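Local atomic coordinates of hypothetical protein DR_0824 (Deinococcus radiodurans, PDB entry 2IMR), a protein that catalyses the zinc-dependent deamination of aminodeoxyfutalosine to futalosine, a step of menaquinone biosynthesis, and, to a lesser extent, of adenosine and several of its derivatives. Residues F115-E120 with A242-E247; L248-F251 with P257-D260; H99-M104 with Q238-E243; N329-C334 with S358-N363. All blocks are in the same frame, centred on the assembly; numbering follows the deposited sequence.

Contact 1: F115-E120 with A242-E247; sequences FQWIPE and AEHPTE
Trp117 places its CG anti to the carbonyl carbon (chi1 -57°), whereas His244 holds its CG anti to the backbone N (chi1 -164°), and these two settings bring indole and imidazole together. Trp117 CZ3, on the rim of the six-membered ring, lies 3.7 Å from His244 CE1. With the centroids of that ring and the imidazole 5.6 Å apart and the planes at 72°, this is an offset edge-to-face pair in which the tryptophan gives the edge and the histidine the face. Next to it, Trp117 CH2 is 4.3 Å from the Thr246 methyl CG2, again at the indole edge. The imidazole is fixed by its own segment: His244 is the N-cap of helix 245-253, its ND1 accepting from Thr246 N at 3.2 Å and also hydrogen-bonded to Thr246 OG1 at 2.6 Å. Tyr114 stacks on the His244 ring. In this TIM-barrel amidohydrolase, segment 242-247 leaves the C-terminal end of strand 238-241, the end at which the active site opens, and 115-120 belongs to the helical excursion that follows strand 100-101. Glu243, probably the catalytic proton donor, as in relatives, stretches out an extended chain until OE1 stands 4.0 Å from Phe115 CE1, at the edge of the phenyl ring and near its plane; the same OE1 is hydrogen-bonded to Tyr114 OH. The backbone before the helix is tied back by Glu247, whose OE2 accepts from Ala242 N at 2.9 Å from above the carboxylate plane, while OE1 takes a weak bond from Glu243 N.

Contact 2: L248-F251 with P257-D260; sequences LEMF and PLWD
Met250 meets Leu258 and Trp259 through its sulfur, and this is the close-packed part of the contact. SD lies 3.8 Å from Trp259 CB and 4.0 Å from Leu258 CD2, and the terminal methyl CE is 4.2 Å from Leu258 CD1. The thioether gets there because CG sits between the backbone N and the carbonyl carbon (chi1 60°) while the rest of the chain runs extended. SD is 5.4 Å from the centroid of the Trp259 six-membered ring and 68° off its normal, a Met-aromatic contact of oblique approach. The indole itself leads away from helix 245-253, to a cation-pi contact with Arg262 and an edge-to-face one with Tyr267; Phe216 and Leu271 add to the packing on Met250. The outer side is looser. There Glu249, extended and partly exposed, crosses Pro257 at about a right angle and rests its carboxylate on one ring carbon, with OE1 3.6 Å and OE2 3.7 Å from Pro257 CD. No hydrogen bond or ion pair joins the two segments, so the loop 257-260 is laid against the helix that precedes it in the chain by sulfur, methyl and methylene contacts. The carboxylate of Glu249 faces a carbon next to the proline nitrogen, which probably gives at most a weak electrostatic attraction, and the adhesion is therefore mainly apolar.

Contact 3: H99-M104 with Q238-E243; sequences HTHLDM and QIHVAE. With ZN (zinc ion), chain B.
This is a metal-site contact, in which His99 and His101 meet His240 around a zinc ion at the C-terminal end of an amidohydrolase TIM barrel. His99 and His101 form the HxH motif at strand 100-101, and His240 stands on strand 238-241. The evidence is the coordination: His99 NE2, His101 NE2 and His240 NE2 are each 2.1 Å from the zinc ion. The His101 and His240 side chains come from opposite directions and meet rim to rim with planes 20° apart. With CG anti to its backbone N (chi1 -175°), His99 reaches between the zinc ion and Gln238. Away from the metal, hydrogen bonds at ND1 help set the rotation of two rings: His240 ND1 is bonded to His213 O, and His99 ND1 donates to Gln238 OE1 at 2.6 Å, in its ring plane and nearly along the C=O axis. Gln238 NE2 bonds in turn to Ala98 O. A leucine in place of Gln238 would probably leave His99 ND1 without its acceptor and the ring less firmly oriented. Asp354, the further zinc ligand known for this enzyme, packs against His99, but the fourth bond modelled here goes to a water, whose oxygen lies a short 1.8 Å from the zinc ion.

Contact 4: N329-C334 with S358-N363; sequences NHHLEC and SGETLN
Beside the zinc site, at the barrel mouth, a His-carboxylate hydrogen bond from His331 to Glu360 ties together the ends of two short helices, 326-331 and 356-359. His331 NE2 donates to Glu360 OE2 over 2.6 Å with an N-H...O angle of 168°. The acceptor lies in the imidazole plane, whereas the donor meets OE2 on its anti side, 21° out of the carboxylate plane. With CG anti to its carbonyl carbon (chi1 -66°), His331 also turns a ring edge to the other segment, and CD2 stands 3.2 Å from Ser358 O. That carbonyl oxygen is buried and has no hydrogen-bond partner in the model, so the polarised C-H edge probably offers it partial compensation. Were His331 replaced by alanine, Glu360 OE2 would probably lose this donor and a gap would open beside Ser358 O. Arg327 makes a long, weak ion pair with Glu360 OE1. Deeper in, Leu332 CD1 packs 3.7 Å from Ser358 CB, while Ser358 OG bonds to Ser328 OG. Leu332 also touches Glu243, and the Ser358 side chain is about 8 Å from the zinc ion. The first helix closes with Cys334 N to Asn329 O at 3.0 Å and Glu333 N to His330 O at 3.1 Å around the positive-phi Glu333, the signature of a Schellman motif.

How the contacts relate
From the N terminus, residues 99-104 come first and 115-120 second; their partners 238-243 and 242-247 follow in the same order. Contacts 3 and 1 therefore cross rather than nest, each closing a loop of more than 120 residues, and they share Ala242 and Glu243. Contact 3 joins strands across the barrel; contact 1 attaches the helical excursion near its mouth. Contact 2 then closes a short loop that takes in the end of helix 245-253, and touches contact 1 where Trp117 CZ2 lies 3.3 Å from Pro257 O. Contact 4, last in the chain, links the helices after strands 322-324 and 349-351; its Cys334 packs on Glu243 of contacts 1 and 3, and Leu362 CD2 lies 3.3 Å from Thr100 OG1.

Contact 1: F115-E120 with A242-E247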
# COMPACT_ATOMS: atom_id res chain seq x y z
N PHE A 115 17.74 2.12 -5.25
CA PHE A 115 17.73 1.24 -4.08
C PHE A 115 19.18 1.00 -3.71
O PHE A 115 19.53 0.91 -2.53
CB PHE A 115 17.06 -0.10 -4.39
CG PHE A 115 15.60 -0.16 -4.02
CD1 PHE A 115 14.67 0.65 -4.66
CD2 PHE A 115 15.17 -1.03 -3.02
CE1 PHE A 115 13.32 0.59 -4.32
CE2 PHE A 115 13.82 -1.09 -2.67
CZ PHE A 115 12.90 -0.28 -3.32
N GLN A 116 20.03 0.90 -4.73
CA GLN A 116 21.46 0.66 -4.53
C GLN A 116 22.15 1.86 -3.89
O GLN A 116 23.13 1.70 -3.16
CB GLN A 116 22.11 0.35 -5.88
CG GLN A 116 21.50 -0.83 -6.63
CD GLN A 116 21.55 -2.11 -5.83
OE1 GLN A 116 22.60 -2.50 -5.32
NE2 GLN A 116 20.40 -2.78 -5.71
N TRP A 117 21.64 3.05 -4.17
CA TRP A 117 22.24 4.26 -3.62
C TRP A 117 22.10 4.35 -2.11
O TRP A 117 22.78 5.15 -1.46
CB TRP A 117 21.64 5.51 -4.29
CG TRP A 117 21.79 5.50 -5.79
CD1 TRP A 117 22.72 4.82 -6.51
CD2 TRP A 117 20.98 6.21 -6.74
NE1 TRP A 117 22.54 5.05 -7.86
CE2 TRP A 117 21.48 5.91 -8.02
CE3 TRP A 117 19.88 7.08 -6.63
CZ2 TRP A 117 20.92 6.43 -9.19
CZ3 TRP A 117 19.32 7.60 -7.80
CH2 TRP A 117 19.85 7.27 -9.06
N ILE A 118 21.22 3.53 -1.54
CA ILE A 118 21.02 3.50 -0.09
C ILE A 118 21.40 2.10 0.38
O ILE A 118 20.55 1.21 0.51
CB ILE A 118 19.56 3.80 0.29
CG1 ILE A 118 19.07 5.06 -0.43
CG2 ILE A 118 19.44 3.98 1.80
CD1 ILE A 118 19.78 6.35 -0.01
N PRO A 119 22.70 1.88 0.65
CA PRO A 119 23.27 0.61 1.10
C PRO A 119 22.47 -0.14 2.16
O PRO A 119 22.22 -1.34 2.02
CB PRO A 119 24.65 1.01 1.60
CG PRO A 119 25.01 2.14 0.69
CD PRO A 119 23.73 2.94 0.68
N GLU A 120 22.07 0.56 3.22
CA GLU A 120 21.32 -0.05 4.30
C GLU A 120 20.06 -0.77 3.80
O GLU A 120 19.69 -1.82 4.32
CB GLU A 120 20.94 0.99 5.35
CG GLU A 120 20.32 0.40 6.61
CD GLU A 120 20.28 1.37 7.78
OE1 GLU A 120 21.35 1.82 8.23
OE2 GLU A 120 19.16 1.69 8.26
N ALA A 242 6.08 6.39 -10.21
CA ALA A 242 6.74 7.65 -9.86
C ALA A 242 7.31 7.70 -8.44
O ALA A 242 7.20 8.72 -7.74
CB ALA A 242 5.78 8.82 -10.08
N GLU A 243 7.94 6.61 -8.02
CA GLU A 243 8.50 6.53 -6.68
C GLU A 243 9.66 7.49 -6.44
O GLU A 243 9.63 8.25 -5.48
CB GLU A 243 8.96 5.10 -6.37
CG GLU A 243 9.59 4.95 -4.98
CD GLU A 243 9.97 3.53 -4.65
OE1 GLU A 243 10.15 2.73 -5.59
OE2 GLU A 243 10.12 3.22 -3.45
N HIS A 244 10.66 7.47 -7.33
CA HIS A 244 11.83 8.33 -7.20
C HIS A 244 11.80 9.44 -8.26
O HIS A 244 11.30 9.23 -9.37
CB HIS A 244 13.10 7.47 -7.35
CG HIS A 244 14.35 8.13 -6.86
ND1 HIS A 244 15.13 8.93 -7.67
CD2 HIS A 244 14.95 8.12 -5.65
CE1 HIS A 244 16.17 9.38 -6.98
NE2 HIS A 244 16.08 8.90 -5.75
N PRO A 245 12.32 10.64 -7.94
CA PRO A 245 12.31 11.72 -8.93
C PRO A 245 12.99 11.39 -10.25
O PRO A 245 12.61 11.92 -11.30
CB PRO A 245 12.97 12.89 -8.19
CG PRO A 245 13.84 12.21 -7.16
CD PRO A 245 12.95 11.08 -6.68
N THR A 246 14.00 10.52 -10.21
CA THR A 246 14.72 10.15 -11.43
C THR A 246 13.85 9.35 -12.40
O THR A 246 14.20 9.19 -13.57
CB THR A 246 16.00 9.35 -11.09
OG1 THR A 246 15.70 8.30 -10.17
CG2 THR A 246 17.05 10.28 -10.47
N GLU A 247 12.71 8.85 -11.93
CA GLU A 247 11.79 8.12 -12.80
C GLU A 247 11.06 9.15 -13.67
O GLU A 247 10.92 8.98 -14.88
CB GLU A 247 10.78 7.31 -11.99
CG GLU A 247 9.79 6.53 -12.86
CD GLU A 247 8.71 5.83 -12.06
OE1 GLU A 247 9.01 5.38 -10.93
OE2 GLU A 247 7.56 5.71 -12.56

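Contact 2: L248-F251 with P257-D260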
# COMPACT_ATOMS: atom_id res chain seq x y z
N LEU A 248 10.60 10.22 -13.03
CA LEU A 248 9.90 11.27 -13.77
C LEU A 248 10.87 11.89 -14.78
O LEU A 248 10.49 12.22 -15.91
CB LEU A 248 9.40 12.35 -12.81
CG LEU A 248 8.80 13.61 -13.43
CD1 LEU A 248 7.55 13.27 -14.24
CD2 LEU A 248 8.48 14.60 -12.33
N GLU A 249 12.12 12.04 -14.37
CA GLU A 249 13.14 12.63 -15.25
C GLU A 249 13.35 11.84 -16.54
O GLU A 249 13.38 12.43 -17.63
CB GLU A 249 14.47 12.76 -14.51
CG GLU A 249 15.51 13.55 -15.30
CD GLU A 249 16.84 13.68 -14.57
OE1 GLU A 249 16.86 13.57 -13.33
OE2 GLU A 249 17.86 13.92 -15.25
N MET A 250 13.51 10.52 -16.44
CA MET A 250 13.74 9.76 -17.66
C MET A 250 12.54 9.73 -18.59
O MET A 250 12.71 9.62 -19.80
CB MET A 250 14.23 8.34 -17.35
CG MET A 250 13.31 7.47 -16.54
SD MET A 250 14.04 5.80 -16.39
CE MET A 250 12.59 4.89 -15.89
N PHE A 251 11.33 9.84 -18.05
CA PHE A 251 10.17 9.85 -18.93
C PHE A 251 10.15 11.17 -19.70
O PHE A 251 9.55 11.26 -20.77
CB PHE A 251 8.87 9.68 -18.14
CG PHE A 251 8.46 8.24 -17.98
CD1 PHE A 251 9.09 7.43 -17.04
CD2 PHE A 251 7.49 7.69 -18.81
CE1 PHE A 251 8.75 6.08 -16.94
CE2 PHE A 251 7.15 6.34 -18.71
CZ PHE A 251 7.79 5.54 -17.77
N PRO A 257 20.00 10.06 -13.86
CA PRO A 257 20.61 9.14 -12.89
C PRO A 257 20.05 7.73 -12.78
O PRO A 257 20.78 6.81 -12.44
CB PRO A 257 20.50 9.90 -11.58
CG PRO A 257 20.57 11.33 -12.01
CD PRO A 257 19.66 11.34 -13.21
N LEU A 258 18.75 7.55 -13.04
CA LEU A 258 18.17 6.21 -12.95
C LEU A 258 18.55 5.42 -14.19
O LEU A 258 19.33 4.47 -14.13
CB LEU A 258 16.64 6.28 -12.83
CG LEU A 258 15.90 5.00 -12.40
CD1 LEU A 258 14.43 5.32 -12.17
CD2 LEU A 258 16.04 3.91 -13.45
N TRP A 259 18.02 5.84 -15.33
CA TRP A 259 18.29 5.16 -16.59
C TRP A 259 19.78 5.07 -16.92
O TRP A 259 20.28 3.99 -17.26
CB TRP A 259 17.56 5.86 -17.74
CG TRP A 259 17.71 5.12 -19.03
CD1 TRP A 259 18.51 5.46 -20.10
CD2 TRP A 259 17.07 3.89 -19.38
NE1 TRP A 259 18.40 4.50 -21.08
CE2 TRP A 259 17.53 3.53 -20.67
CE3 TRP A 259 16.16 3.05 -18.73
CZ2 TRP A 259 17.10 2.36 -21.31
CZ3 TRP A 259 15.73 1.90 -19.37
CH2 TRP A 259 16.21 1.56 -20.65
N ASP A 260 20.49 6.18 -16.81
CA ASP A 260 21.91 6.18 -17.15
C ASP A 260 22.81 5.36 -16.22
O ASP A 260 24.00 5.20 -16.49
CB ASP A 260 22.44 7.62 -17.24
CG ASP A 260 21.69 8.45 -18.26
OD1 ASP A 260 20.92 7.87 -19.06
OD2 ASP A 260 21.87 9.69 -18.27

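Contact 3: H99-M104 with Q238-E243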
# COMPACT_ATOMS: atom_id res chain seq x y z
N HIS A 99 0.33 -2.03 1.48
CA HIS A 99 1.43 -2.33 0.57
C HIS A 99 2.71 -2.73 1.28
O HIS A 99 3.28 -1.95 2.04
CB HIS A 99 1.74 -1.15 -0.35
CG HIS A 99 2.78 -1.46 -1.39
ND1 HIS A 99 2.49 -2.09 -2.58
CD2 HIS A 99 4.13 -1.30 -1.37
CE1 HIS A 99 3.60 -2.30 -3.25
NE2 HIS A 99 4.62 -1.83 -2.54
N THR A 100 3.14 -3.95 1.01
CA THR A 100 4.40 -4.45 1.55
C THR A 100 4.87 -5.60 0.68
O THR A 100 4.16 -6.04 -0.24
CB THR A 100 4.25 -4.94 3.02
OG1 THR A 100 5.54 -5.28 3.54
CG2 THR A 100 3.33 -6.15 3.11
N HIS A 101 6.08 -6.07 0.95
CA HIS A 101 6.64 -7.22 0.24
C HIS A 101 7.16 -8.13 1.35
O HIS A 101 8.09 -7.76 2.06
CB HIS A 101 7.84 -6.81 -0.63
CG HIS A 101 7.50 -5.92 -1.79
ND1 HIS A 101 7.69 -6.30 -3.10
CD2 HIS A 101 7.06 -4.64 -1.83
CE1 HIS A 101 7.39 -5.30 -3.90
NE2 HIS A 101 7.00 -4.27 -3.16
N LEU A 102 6.55 -9.30 1.52
CA LEU A 102 7.00 -10.24 2.55
C LEU A 102 8.15 -11.08 2.00
O LEU A 102 8.89 -11.71 2.76
CB LEU A 102 5.85 -11.13 3.02
CG LEU A 102 4.69 -10.37 3.68
CD1 LEU A 102 3.72 -11.36 4.30
CD2 LEU A 102 5.22 -9.43 4.75
N ASP A 103 8.28 -11.11 0.68
CA ASP A 103 9.37 -11.81 0.01
C ASP A 103 9.74 -10.95 -1.19
O ASP A 103 8.87 -10.33 -1.81
CB ASP A 103 8.98 -13.24 -0.41
CG ASP A 103 8.29 -13.30 -1.78
OD1 ASP A 103 7.13 -12.86 -1.90
OD2 ASP A 103 8.93 -13.81 -2.73
N MET A 104 11.03 -10.89 -1.51
CA MET A 104 11.50 -10.10 -2.65
C MET A 104 12.59 -10.85 -3.39
O MET A 104 12.96 -11.96 -3.02
CB MET A 104 12.04 -8.74 -2.19
CG MET A 104 11.01 -7.85 -1.49
SD MET A 104 11.67 -6.22 -1.00
CE MET A 104 11.68 -5.37 -2.59
N GLN A 238 -1.93 -3.50 -8.61
CA GLN A 238 -1.09 -2.56 -7.88
C GLN A 238 0.14 -2.36 -8.75
O GLN A 238 0.77 -3.33 -9.19
CB GLN A 238 -0.70 -3.06 -6.49
CG GLN A 238 -1.54 -2.44 -5.38
CD GLN A 238 -0.96 -2.64 -3.98
OE1 GLN A 238 0.24 -2.51 -3.77
NE2 GLN A 238 -1.83 -2.93 -3.01
N ILE A 239 0.47 -1.10 -9.02
CA ILE A 239 1.62 -0.74 -9.84
C ILE A 239 2.42 0.32 -9.08
O ILE A 239 1.84 1.28 -8.58
CB ILE A 239 1.18 -0.12 -11.20
CG1 ILE A 239 0.18 -1.03 -11.91
CG2 ILE A 239 2.41 0.12 -12.10
CD1 ILE A 239 -0.44 -0.41 -13.16
N HIS A 240 3.74 0.14 -8.97
CA HIS A 240 4.58 1.15 -8.31
C HIS A 240 4.78 2.24 -9.35
O HIS A 240 5.29 1.96 -10.43
CB HIS A 240 5.96 0.60 -7.95
CG HIS A 240 5.93 -0.59 -7.04
ND1 HIS A 240 5.90 -1.89 -7.51
CD2 HIS A 240 5.96 -0.68 -5.69
CE1 HIS A 240 5.93 -2.72 -6.48
NE2 HIS A 240 5.97 -2.02 -5.37
N VAL A 241 4.40 3.47 -9.03
CA VAL A 241 4.54 4.55 -10.01
C VAL A 241 5.13 5.84 -9.46
O VAL A 241 4.74 6.30 -8.39
CB VAL A 241 3.17 4.87 -10.65
CG1 VAL A 241 3.32 5.95 -11.72
CG2 VAL A 241 2.56 3.61 -11.25
N ALA A 242 6.08 6.39 -10.21
CA ALA A 242 6.74 7.65 -9.86
C ALA A 242 7.31 7.70 -8.44
O ALA A 242 7.20 8.72 -7.74
CB ALA A 242 5.78 8.82 -10.08
N GLU A 243 7.94 6.61 -8.02
CA GLU A 243 8.50 6.53 -6.68
C GLU A 243 9.66 7.49 -6.44
O GLU A 243 9.63 8.25 -5.48
CB GLU A 243 8.96 5.10 -6.37
CG GLU A 243 9.59 4.95 -4.98
CD GLU A 243 9.97 3.53 -4.65
OE1 GLU A 243 10.15 2.73 -5.59
OE2 GLU A 243 10.12 3.22 -3.45
ZN ZN B . 6.52 -2.27 -3.38
O HOH W 1 7.45 -0.83 -2.85

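Contact 4: N329-C334 with S358-N363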
# COMPACT_ATOMS: atom_id res chain seq x y z
N ASN A 329 9.56 6.09 1.72
CA ASN A 329 9.92 7.20 0.84
C ASN A 329 11.04 8.04 1.44
O ASN A 329 11.92 8.52 0.73
CB ASN A 329 8.72 8.12 0.57
CG ASN A 329 7.62 7.43 -0.21
OD1 ASN A 329 7.83 6.39 -0.84
ND2 ASN A 329 6.44 8.02 -0.19
N HIS A 330 10.99 8.22 2.75
CA HIS A 330 12.01 9.01 3.42
C HIS A 330 13.38 8.32 3.37
O HIS A 330 14.37 8.94 2.98
CB HIS A 330 11.61 9.25 4.88
CG HIS A 330 12.70 9.87 5.70
ND1 HIS A 330 13.21 11.13 5.43
CD2 HIS A 330 13.42 9.39 6.73
CE1 HIS A 330 14.20 11.38 6.27
NE2 HIS A 330 14.35 10.34 7.07
N HIS A 331 13.43 7.05 3.74
CA HIS A 331 14.69 6.32 3.73
C HIS A 331 15.30 6.14 2.34
O HIS A 331 16.51 6.05 2.19
CB HIS A 331 14.54 4.97 4.42
CG HIS A 331 14.25 5.08 5.88
ND1 HIS A 331 15.07 5.77 6.75
CD2 HIS A 331 13.22 4.62 6.63
CE1 HIS A 331 14.56 5.73 7.96
NE2 HIS A 331 13.43 5.03 7.92
N LEU A 332 14.45 6.11 1.32
CA LEU A 332 14.95 5.95 -0.05
C LEU A 332 15.17 7.29 -0.73
O LEU A 332 15.48 7.35 -1.92
CB LEU A 332 13.98 5.07 -0.86
CG LEU A 332 14.11 3.58 -0.53
CD1 LEU A 332 12.93 2.79 -1.10
CD2 LEU A 332 15.42 3.05 -1.09
N GLU A 333 15.01 8.37 0.04
CA GLU A 333 15.20 9.73 -0.45
C GLU A 333 14.43 9.98 -1.75
O GLU A 333 14.96 10.53 -2.71
CB GLU A 333 16.69 10.01 -0.67
CG GLU A 333 17.55 9.52 0.50
CD GLU A 333 19.01 9.93 0.40
OE1 GLU A 333 19.56 9.96 -0.71
OE2 GLU A 333 19.61 10.21 1.46
N CYS A 334 13.16 9.57 -1.75
CA CYS A 334 12.31 9.72 -2.92
C CYS A 334 11.54 11.03 -2.98
O CYS A 334 10.94 11.35 -4.00
CB CYS A 334 11.27 8.61 -2.97
SG CYS A 334 11.96 6.98 -3.12
N SER A 358 13.06 -0.99 3.61
CA SER A 358 13.02 0.47 3.56
C SER A 358 11.97 1.09 4.49
O SER A 358 12.04 2.28 4.80
CB SER A 358 12.76 0.95 2.13
OG SER A 358 11.48 0.54 1.66
N GLY A 359 11.02 0.28 4.94
CA GLY A 359 9.97 0.79 5.81
C GLY A 359 10.14 0.56 7.31
O GLY A 359 9.26 0.92 8.09
N GLU A 360 11.25 -0.06 7.71
CA GLU A 360 11.53 -0.32 9.12
C GLU A 360 10.71 -1.47 9.71
O GLU A 360 11.28 -2.48 10.14
CB GLU A 360 11.31 0.94 9.96
CG GLU A 360 12.35 2.03 9.73
CD GLU A 360 12.11 3.24 10.62
OE1 GLU A 360 11.91 3.07 11.84
OE2 GLU A 360 12.14 4.37 10.10
N THR A 361 9.39 -1.32 9.76
CA THR A 361 8.52 -2.35 10.31
C THR A 361 7.24 -2.51 9.49
O THR A 361 6.94 -1.70 8.62
CB THR A 361 8.09 -2.04 11.76
OG1 THR A 361 7.06 -1.03 11.73
CG2 THR A 361 9.28 -1.54 12.58
N LEU A 362 6.48 -3.56 9.80
CA LEU A 362 5.22 -3.86 9.12
C LEU A 362 4.03 -3.25 9.84
O LEU A 362 2.88 -3.52 9.50
CB LEU A 362 5.03 -5.38 9.03
CG LEU A 362 6.08 -6.14 8.21
CD1 LEU A 362 5.82 -7.64 8.28
CD2 LEU A 362 6.03 -5.66 6.76
N ASN A 363 4.31 -2.41 10.83
CA ASN A 363 3.28 -1.77 11.64
C ASN A 363 2.83 -0.41 11.10
O ASN A 363 3.51 0.60 11.30
CB ASN A 363 3.79 -1.60 13.07
CG ASN A 363 2.70 -1.18 14.03
OD1 ASN A 363 1.58 -0.87 13.62
ND2 ASN A 363 3.02 -1.17 15.32